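PDB 3MY9: muconate cycloisomerase from Azorhizobium caulinodans, which belongs to the enolase superfamily, joining an enolase-type N-terminal domain to a TIM-barrel-like C-terminal domain that holds bound magnesium ions. Local coordinates for residues 206-211 with 235-240; 217-222 with 241-246; 229-234 with 263-268. All blocks are in the same frame, centred on the assembly; numbering follows the deposited sequence.

Interaction 1: 206-211 with 235-240; sequences GAMKIL and AGFAAA. With MG (magnesium ion), chain B.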
loop_
_atom_site.group_PDB
_atom_site.type_symbol
_atom_site.label_atom_id
_atom_site.label_comp_id
_atom_site.label_asym_id
_atom_site.label_seq_id
_atom_site.Cartn_x
_atom_site.Cartn_y
_atom_site.Cartn_z
ATOM N N GLY A 206 -22.617 -5.101 -11.869
ATOM C CA GLY A 206 -23.583 -4.394 -12.749
ATOM C C GLY A 206 -24.048 -3.012 -12.311
ATOM O O GLY A 206 -24.794 -2.370 -13.044
ATOM N N ALA A 207 -23.603 -2.490 -11.168
ATOM C CA ALA A 207 -23.994 -1.131 -10.817
ATOM C C ALA A 207 -23.342 -0.086 -11.731
ATOM O O ALA A 207 -23.972 0.934 -12.028
ATOM C CB ALA A 207 -23.718 -0.802 -9.355
ATOM N N MET A 208 -22.105 -0.311 -12.182
ATOM C CA MET A 208 -21.359 0.811 -12.801
ATOM C C MET A 208 -21.977 1.361 -14.092
ATOM O O MET A 208 -22.006 2.580 -14.253
ATOM C CB MET A 208 -19.881 0.525 -13.011
ATOM C CG MET A 208 -19.076 1.858 -13.232
ATOM S SD MET A 208 -18.897 2.870 -11.754
ATOM C CE MET A 208 -17.485 1.891 -11.241
ATOM N N LYS A 209 -22.520 0.489 -14.952
ATOM C CA LYS A 209 -23.202 0.959 -16.163
ATOM C C LYS A 209 -24.439 1.799 -15.793
ATOM O O LYS A 209 -24.728 2.776 -16.456
ATOM C CB LYS A 209 -23.638 -0.183 -17.087
ATOM C CG LYS A 209 -22.505 -0.940 -17.888
ATOM C CD LYS A 209 -21.864 -0.093 -19.035
ATOM C CE LYS A 209 -20.964 -0.964 -19.955
ATOM N NZ LYS A 209 -20.330 -0.170 -21.087
ATOM N N ILE A 210 -25.169 1.394 -14.754
ATOM C CA ILE A 210 -26.338 2.145 -14.290
ATOM C C ILE A 210 -25.901 3.523 -13.816
ATOM O O ILE A 210 -26.445 4.539 -14.239
ATOM C CB ILE A 210 -27.077 1.418 -13.125
ATOM C CG1 ILE A 210 -27.574 0.023 -13.555
ATOM C CG2 ILE A 210 -28.202 2.259 -12.572
ATOM C CD1 ILE A 210 -28.592 0.034 -14.601
ATOM N N LEU A 211 -24.942 3.540 -12.908
ATOM C CA LEU A 211 -24.439 4.779 -12.308
ATOM C C LEU A 211 -23.792 5.725 -13.326
ATOM O O LEU A 211 -23.961 6.946 -13.223
ATOM C CB LEU A 211 -23.457 4.482 -11.173
ATOM C CG LEU A 211 -24.061 3.732 -9.962
ATOM C CD1 LEU A 211 -22.955 3.342 -8.977
ATOM C CD2 LEU A 211 -25.143 4.646 -9.293
ATOM N N ALA A 235 -16.074 2.818 -2.933
ATOM C CA ALA A 235 -14.819 3.521 -3.288
ATOM C C ALA A 235 -14.560 3.427 -4.795
ATOM O O ALA A 235 -14.185 4.409 -5.430
ATOM C CB ALA A 235 -13.569 2.980 -2.468
ATOM N N GLY A 236 -14.795 2.248 -5.358
ATOM C CA GLY A 236 -14.763 2.028 -6.819
ATOM C C GLY A 236 -15.660 3.004 -7.552
ATOM O O GLY A 236 -15.225 3.680 -8.493
ATOM N N PHE A 237 -16.907 3.148 -7.099
ATOM C CA PHE A 237 -17.819 4.105 -7.756
ATOM C C PHE A 237 -17.288 5.524 -7.666
ATOM O O PHE A 237 -17.289 6.270 -8.643
ATOM C CB PHE A 237 -19.259 4.032 -7.205
ATOM C CG PHE A 237 -19.864 2.628 -7.162
ATOM C CD1 PHE A 237 -19.541 1.659 -8.123
ATOM C CD2 PHE A 237 -20.779 2.301 -6.172
ATOM C CE1 PHE A 237 -20.085 0.392 -8.062
ATOM C CE2 PHE A 237 -21.342 1.034 -6.115
ATOM C CZ PHE A 237 -21.006 0.080 -7.051
ATOM N N ALA A 238 -16.891 5.938 -6.465
ATOM C CA ALA A 238 -16.398 7.283 -6.262
ATOM C C ALA A 238 -15.183 7.544 -7.152
ATOM O O ALA A 238 -15.065 8.617 -7.735
ATOM C CB ALA A 238 -16.044 7.544 -4.767
ATOM N N ALA A 239 -14.270 6.574 -7.225
ATOM C CA ALA A 239 -13.065 6.744 -8.066
ATOM C C ALA A 239 -13.393 6.881 -9.535
ATOM O O ALA A 239 -12.740 7.633 -10.207
ATOM C CB ALA A 239 -11.972 5.587 -7.841
ATOM N N ALA A 240 -14.383 6.152 -10.042
ATOM C CA ALA A 240 -14.696 6.196 -11.501
ATOM C C ALA A 240 -15.581 7.387 -11.893
ATOM O O ALA A 240 -15.584 7.815 -13.069
ATOM C CB ALA A 240 -15.367 4.909 -11.928
HETATM MG MG MG B . -15.640 10.557 -7.790
HETATM O O HOH W 1 -14.050 11.119 -8.843
HETATM O O HOH W 2 -14.778 10.938 -5.868
HETATM O O HOH W 3 -16.180 12.683 -7.746
HETATM O O HOH W 4 -17.513 10.282 -6.831
#
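In the outer helical layer of the TIM-barrel-like domain, F237 of helix 231-240 reaches across to A207, M208 and L211 of helix 207-215. The short axes of 207-211 and 235-240 approach to 11.0 Å at their closest and cross at -39°, and side chains fill the gap without any hydrogen bond. L211 CD1 makes a CH-pi contact over one face of the F237 ring, 3.7 Å from its centroid. A207 CB meets the far end of that ring obliquely, at 3.7 Å from CZ. M208 takes the edge instead: its CE lies near the ring plane, 3.7 Å from F237 CD1, while SD forms an oblique Met-aromatic contact, 5.1 Å from the centroid. With CG anti to the backbone N (chi1 -162°) and bends at chi2 and chi3, the M208 chain curls so that CE also touches A240 CB at 3.8 Å. A238 CB points away from this interface, and A238 O binds the magnesium ion at 2.0 Å. Beyond the ring, F237 packs on V226, L211 rests on F198 and L241, and M208 meets D242 of a second subunit, placing the helix pair between its own barrel loops and a neighbouring chain.

Interaction 2: 217-222 with 241-246; sequences FRPTFI and LDTPIL. With MG (magnesium ion), chain B.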
loop_
_atom_site.group_PDB
_atom_site.type_symbol
_atom_site.label_atom_id
_atom_site.label_comp_id
_atom_site.label_asym_id
_atom_site.label_seq_id
_atom_site.Cartn_x
_atom_site.Cartn_y
_atom_site.Cartn_z
ATOM N N PHE A 217 -26.186 13.181 -16.209
ATOM C CA PHE A 217 -27.115 14.253 -15.892
ATOM C C PHE A 217 -26.614 15.143 -14.756
ATOM O O PHE A 217 -27.319 16.069 -14.308
ATOM C CB PHE A 217 -28.457 13.625 -15.558
ATOM C CG PHE A 217 -29.071 12.919 -16.737
ATOM C CD1 PHE A 217 -29.807 13.631 -17.669
ATOM C CD2 PHE A 217 -28.839 11.586 -16.961
ATOM C CE1 PHE A 217 -30.340 12.996 -18.788
ATOM C CE2 PHE A 217 -29.372 10.937 -18.067
ATOM C CZ PHE A 217 -30.121 11.647 -18.981
ATOM N N ARG A 218 -25.409 14.831 -14.262
ATOM C CA ARG A 218 -24.722 15.656 -13.261
ATOM C C ARG A 218 -25.517 15.872 -12.006
ATOM O O ARG A 218 -25.638 16.986 -11.545
ATOM C CB ARG A 218 -24.322 17.024 -13.847
ATOM C CG ARG A 218 -23.476 16.879 -15.095
ATOM C CD ARG A 218 -22.854 18.195 -15.541
ATOM N NE ARG A 218 -21.958 17.948 -16.674
ATOM C CZ ARG A 218 -20.878 18.675 -16.976
ATOM N NH1 ARG A 218 -20.515 19.712 -16.243
ATOM N NH2 ARG A 218 -20.144 18.338 -18.027
ATOM N N PRO A 219 -26.064 14.809 -11.425
ATOM C CA PRO A 219 -26.773 15.062 -10.165
ATOM C C PRO A 219 -25.811 15.625 -9.108
ATOM O O PRO A 219 -24.605 15.411 -9.189
ATOM C CB PRO A 219 -27.268 13.685 -9.773
ATOM C CG PRO A 219 -26.388 12.736 -10.471
ATOM C CD PRO A 219 -26.000 13.383 -11.744
ATOM N N THR A 220 -26.331 16.369 -8.143
ATOM C CA THR A 220 -25.499 16.914 -7.062
ATOM C C THR A 220 -24.860 15.800 -6.272
ATOM O O THR A 220 -23.718 15.910 -5.900
ATOM C CB THR A 220 -26.322 17.858 -6.172
ATOM O OG1 THR A 220 -26.720 18.945 -6.992
ATOM C CG2 THR A 220 -25.521 18.387 -4.944
ATOM N N PHE A 221 -25.587 14.723 -6.016
ATOM C CA PHE A 221 -24.961 13.519 -5.474
ATOM C C PHE A 221 -25.826 12.317 -5.750
ATOM O O PHE A 221 -27.000 12.448 -6.076
ATOM C CB PHE A 221 -24.616 13.641 -3.962
ATOM C CG PHE A 221 -25.824 13.826 -3.009
ATOM C CD1 PHE A 221 -26.760 12.807 -2.809
ATOM C CD2 PHE A 221 -25.943 14.986 -2.239
ATOM C CE1 PHE A 221 -27.828 12.966 -1.912
ATOM C CE2 PHE A 221 -27.010 15.160 -1.337
ATOM C CZ PHE A 221 -27.966 14.165 -1.176
ATOM N N ILE A 222 -25.235 11.143 -5.608
ATOM C CA ILE A 222 -25.960 9.872 -5.700
ATOM C C ILE A 222 -25.841 9.184 -4.340
ATOM O O ILE A 222 -24.734 8.998 -3.831
ATOM C CB ILE A 222 -25.366 8.990 -6.783
ATOM C CG1 ILE A 222 -25.540 9.659 -8.167
ATOM C CG2 ILE A 222 -26.005 7.613 -6.751
ATOM C CD1 ILE A 222 -24.765 8.978 -9.263
ATOM N N LEU A 241 -16.347 7.919 -10.934
ATOM C CA LEU A 241 -17.351 8.907 -11.288
ATOM C C LEU A 241 -17.065 10.289 -10.754
ATOM O O LEU A 241 -16.662 10.473 -9.588
ATOM C CB LEU A 241 -18.738 8.434 -10.860
ATOM C CG LEU A 241 -19.205 7.084 -11.441
ATOM C CD1 LEU A 241 -20.313 6.479 -10.630
ATOM C CD2 LEU A 241 -19.624 7.252 -12.867
ATOM N N ASP A 242 -17.301 11.272 -11.622
ATOM C CA ASP A 242 -17.268 12.670 -11.258
ATOM C C ASP A 242 -18.328 13.050 -10.217
ATOM O O ASP A 242 -18.047 13.793 -9.289
ATOM C CB ASP A 242 -17.476 13.542 -12.506
ATOM C CG ASP A 242 -16.312 13.456 -13.514
ATOM O OD1 ASP A 242 -15.284 12.766 -13.266
ATOM O OD2 ASP A 242 -16.438 14.122 -14.566
ATOM N N THR A 243 -19.556 12.566 -10.420
ATOM C CA THR A 243 -20.641 12.779 -9.475
ATOM C C THR A 243 -20.313 12.314 -8.056
ATOM O O THR A 243 -19.871 11.202 -7.864
ATOM C CB THR A 243 -21.941 12.041 -9.894
ATOM O OG1 THR A 243 -22.377 12.545 -11.151
ATOM C CG2 THR A 243 -23.033 12.260 -8.839
ATOM N N PRO A 244 -20.533 13.176 -7.058
ATOM C CA PRO A 244 -20.288 12.761 -5.673
ATOM C C PRO A 244 -21.162 11.559 -5.249
ATOM O O PRO A 244 -22.344 11.497 -5.571
ATOM C CB PRO A 244 -20.661 14.009 -4.879
ATOM C CG PRO A 244 -20.261 15.147 -5.811
ATOM C CD PRO A 244 -20.770 14.632 -7.162
ATOM N N ILE A 245 -20.554 10.611 -4.561
ATOM C CA ILE A 245 -21.256 9.524 -3.964
ATOM C C ILE A 245 -21.449 9.851 -2.494
ATOM O O ILE A 245 -20.486 10.142 -1.807
ATOM C CB ILE A 245 -20.464 8.240 -4.087
ATOM C CG1 ILE A 245 -20.244 7.857 -5.567
ATOM C CG2 ILE A 245 -21.182 7.103 -3.337
ATOM C CD1 ILE A 245 -21.528 7.421 -6.267
ATOM N N LEU A 246 -22.680 9.733 -1.991
ATOM C CA LEU A 246 -22.949 10.053 -0.586
ATOM C C LEU A 246 -23.186 8.777 0.191
ATOM O O LEU A 246 -23.968 7.917 -0.225
ATOM C CB LEU A 246 -24.126 11.025 -0.486
ATOM C CG LEU A 246 -25.079 11.427 0.682
ATOM C CD1 LEU A 246 -25.423 10.317 1.691
ATOM C CD2 LEU A 246 -24.704 12.731 1.374
HETATM MG MG MG B . -15.640 10.557 -7.790
HETATM O O HOH W 5 -22.597 15.212 -11.032
HETATM O O HOH W 3 -16.180 12.683 -7.746
HETATM O O HOH W 4 -17.513 10.282 -6.831
HETATM O O HOH W 1 -14.050 11.119 -8.843
HETATM O O HOH W 2 -14.778 10.938 -5.868
#
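I222 pairs with I245 in a parallel bridge between adjacent strands of the TIM-barrel-like domain, 222-223 and 245-247. Two backbone bonds define the register: I222 N donates to P244 O at 2.9 Å with an N-H...O angle of 161°, and L246 N donates to I222 O at 2.9 Å with an angle of 173°. The first approaches P244 O nearly head-on, whereas the second is tilted out of the carbonyl plane.

Packing is dense around this bridge. T243 CG2 lies 3.7 Å from I222 CG1, crossing that side chain at about a right angle, and also meets P219 CG at 3.8 Å. F221 CG sits between its backbone N and carbonyl carbon (chi1 63°), which lays the ring beside L246, the two side chains pointing the same way; L246 CB is 3.9 Å from F221 CD1, over one ring face. Y297 adds an edge-to-face ring contact to F221, and I222 is backed by L211 and V214 of helix 207-215.

Toward the loop ends, water joins the direct contacts: water 5 donates to both P219 O and T243 OG1, bridging two groups that do not bond to each other, and T243 OG1 is also hydrogen-bonded to D215. R218, whose CB points away from 241-246, forms a salt bridge with D213 of a third subunit, just as D242 does with R212 of that chain. The magnesium ion lies on this hydrated flank, with L241 O (2.1 Å) and A238 O as its two protein ligands and four waters completing the shell; of these, water 3 donates to D242 O and water 4 to T243 O.

Interaction 3: 229-234 with 263-268; sequences RHLDAM and RQAADA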
loop_
_atom_site.group_PDB
_atom_site.type_symbol
_atom_site.label_atom_id
_atom_site.label_comp_id
_atom_site.label_asym_id
_atom_site.label_seq_id
_atom_site.Cartn_x
_atom_site.Cartn_y
_atom_site.Cartn_z
ATOM N N ARG A 229 -22.102 -2.883 3.570
ATOM C CA ARG A 229 -20.842 -3.681 3.512
ATOM C C ARG A 229 -19.810 -3.242 2.449
ATOM O O ARG A 229 -18.587 -3.245 2.721
ATOM C CB ARG A 229 -21.138 -5.142 3.266
ATOM C CG ARG A 229 -22.351 -5.664 4.072
ATOM C CD ARG A 229 -23.548 -5.994 3.173
ATOM N NE ARG A 229 -23.194 -7.093 2.268
ATOM C CZ ARG A 229 -24.065 -7.843 1.605
ATOM N NH1 ARG A 229 -25.384 -7.639 1.727
ATOM N NH2 ARG A 229 -23.610 -8.811 0.811
ATOM N N HIS A 230 -20.312 -2.857 1.275
ATOM C CA HIS A 230 -19.512 -2.844 0.074
ATOM C C HIS A 230 -18.703 -1.571 -0.101
ATOM O O HIS A 230 -18.867 -0.833 -1.071
ATOM C CB HIS A 230 -20.402 -3.103 -1.143
ATOM C CG HIS A 230 -21.172 -4.366 -1.049
ATOM N ND1 HIS A 230 -20.567 -5.595 -0.906
ATOM C CD2 HIS A 230 -22.503 -4.603 -1.091
ATOM C CE1 HIS A 230 -21.496 -6.535 -0.823
ATOM N NE2 HIS A 230 -22.678 -5.959 -0.947
ATOM N N LEU A 231 -17.781 -1.350 0.830
ATOM C CA LEU A 231 -17.042 -0.108 0.892
ATOM C C LEU A 231 -16.080 -0.027 -0.261
ATOM O O LEU A 231 -15.921 1.031 -0.855
ATOM C CB LEU A 231 -16.281 0.032 2.234
ATOM C CG LEU A 231 -16.946 0.671 3.457
ATOM C CD1 LEU A 231 -15.922 0.793 4.580
ATOM C CD2 LEU A 231 -17.552 2.035 3.157
ATOM N N ASP A 232 -15.432 -1.138 -0.600
ATOM C CA ASP A 232 -14.585 -1.157 -1.787
ATOM C C ASP A 232 -15.438 -0.844 -3.023
ATOM O O ASP A 232 -15.013 -0.101 -3.905
ATOM C CB ASP A 232 -13.884 -2.515 -1.981
ATOM C CG ASP A 232 -12.700 -2.736 -1.027
ATOM O OD1 ASP A 232 -12.119 -1.773 -0.488
ATOM O OD2 ASP A 232 -12.333 -3.923 -0.843
ATOM N N ALA A 233 -16.639 -1.406 -3.109
ATOM C CA ALA A 233 -17.473 -1.100 -4.269
ATOM C C ALA A 233 -17.798 0.422 -4.291
ATOM O O ALA A 233 -17.703 1.069 -5.319
ATOM C CB ALA A 233 -18.751 -1.939 -4.271
ATOM N N MET A 234 -18.180 0.961 -3.139
ATOM C CA MET A 234 -18.484 2.375 -2.997
ATOM C C MET A 234 -17.266 3.238 -3.373
ATOM O O MET A 234 -17.418 4.244 -4.117
ATOM C CB MET A 234 -18.950 2.660 -1.552
ATOM C CG MET A 234 -20.365 2.167 -1.233
ATOM S SD MET A 234 -21.689 3.291 -1.857
ATOM C CE MET A 234 -21.566 4.572 -0.615
ATOM N N ARG A 263 -10.577 4.902 3.091
ATOM C CA ARG A 263 -10.785 4.145 1.868
ATOM C C ARG A 263 -11.260 5.065 0.730
ATOM O O ARG A 263 -11.410 4.602 -0.389
ATOM C CB ARG A 263 -11.828 3.035 2.078
ATOM C CG ARG A 263 -11.505 2.055 3.190
ATOM C CD ARG A 263 -10.650 0.895 2.733
ATOM N NE ARG A 263 -11.461 -0.278 2.402
ATOM C CZ ARG A 263 -12.026 -1.089 3.290
ATOM N NH1 ARG A 263 -12.736 -2.113 2.865
ATOM N NH2 ARG A 263 -11.914 -0.872 4.599
ATOM N N GLN A 264 -11.513 6.346 1.023
ATOM C CA GLN A 264 -12.112 7.266 0.049
ATOM C C GLN A 264 -13.370 6.650 -0.577
ATOM O O GLN A 264 -13.576 6.669 -1.810
ATOM C CB GLN A 264 -11.090 7.650 -1.051
ATOM C CG GLN A 264 -9.730 8.254 -0.500
ATOM C CD GLN A 264 -8.755 8.510 -1.629
ATOM O OE1 GLN A 264 -7.876 7.696 -1.900
ATOM N NE2 GLN A 264 -8.961 9.597 -2.347
ATOM N N ALA A 265 -14.208 6.108 0.285
ATOM C CA ALA A 265 -15.384 5.364 -0.132
ATOM C C ALA A 265 -16.618 6.260 -0.379
ATOM O O ALA A 265 -17.633 5.780 -0.836
ATOM C CB ALA A 265 -15.678 4.294 0.907
ATOM N N ALA A 266 -16.533 7.561 -0.080
ATOM C CA ALA A 266 -17.661 8.491 -0.330
ATOM C C ALA A 266 -17.155 9.931 -0.409
ATOM O O ALA A 266 -16.123 10.215 0.104
ATOM C CB ALA A 266 -18.743 8.386 0.756
ATOM N N ASP A 267 -17.926 10.810 -1.040
ATOM C CA ASP A 267 -17.583 12.208 -1.183
ATOM C C ASP A 267 -18.373 13.105 -0.220
ATOM O O ASP A 267 -18.097 14.304 -0.148
ATOM C CB ASP A 267 -17.859 12.658 -2.626
ATOM C CG ASP A 267 -17.171 11.778 -3.645
ATOM O OD1 ASP A 267 -15.934 11.790 -3.680
ATOM O OD2 ASP A 267 -17.861 11.026 -4.365
ATOM N N ALA A 268 -19.359 12.533 0.475
ATOM C CA ALA A 268 -20.296 13.280 1.361
ATOM C C ALA A 268 -20.972 12.234 2.236
ATOM O O ALA A 268 -20.972 11.052 1.886
ATOM C CB ALA A 268 -21.364 14.058 0.550
#
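D232 and R263 supply the charged part of the contact. R263 NE donates to D232 OD1 at 3.3 Å with an N-H...O angle of 158°, and NH1 reaches the same oxygen at 3.4 Å; both bonds are weak and long, and both end on the one carboxylate oxygen. The carboxylate lies at the guanidinium edge with the two planes 62° apart, rather than in a flat, two-oxygen pairing. A bend at chi2 (-87°), followed by another at chi3, folds the R263 chain toward D232. The remaining terminal nitrogen has stronger partners: NH2 forms salt bridges with E259 of its own chain and with E259 of a fourth subunit.

Apolar contacts begin under the same guanidinium, where L231 CB covers one face, 4.2 Å from NH1. L231 CD2 then packs on A265 CB at 3.7 Å. This methyl points into the first turn of helix 231-240 and also lies 3.7 Å from L231 O.

In the TIM-barrel-like domain the pair joins the start of one outer helix to the loop leading from helix 254-263 into strand 268-270. A Schellman motif at Q264 ends that helix, and the turn brings A265 beside M234, with their CA atoms 5.2 Å apart.

Backbone atoms take part as well. A265 O lies 3.5 Å from M234 CB, a van der Waals approach rather than a hydrogen bond, while the bent M234 chain packs on V226 and I245. At the opposite end of 229-234, H230 is the N-cap residue and the centre of an inverse gamma turn, in which L231 N donates to R229 O at 2.8 Å.

Overall arrangement
Interaction 2 is the most buried of the three and belongs to the barrel sheet, whereas interactions 1 and 3 are partly buried and use successive parts of helix 231-240. Chemistry follows place: strand pairing relies on backbone hydrogen bonds, the helix-helix contact is made by apolar and aromatic side chains, with no hydrogen bond, and the helix-loop contact adds a weak salt bridge. All three reach neighbouring subunits. Interactions 1 and 2 share a magnesium ion and its four waters, and A238 CA packs against I245 CG1. Interaction 3 meets interaction 2 where D267 OD2 accepts a probable hydrogen bond from I245 N at 2.7 Å, and meets interaction 1 where A235 CB packs against 263-265.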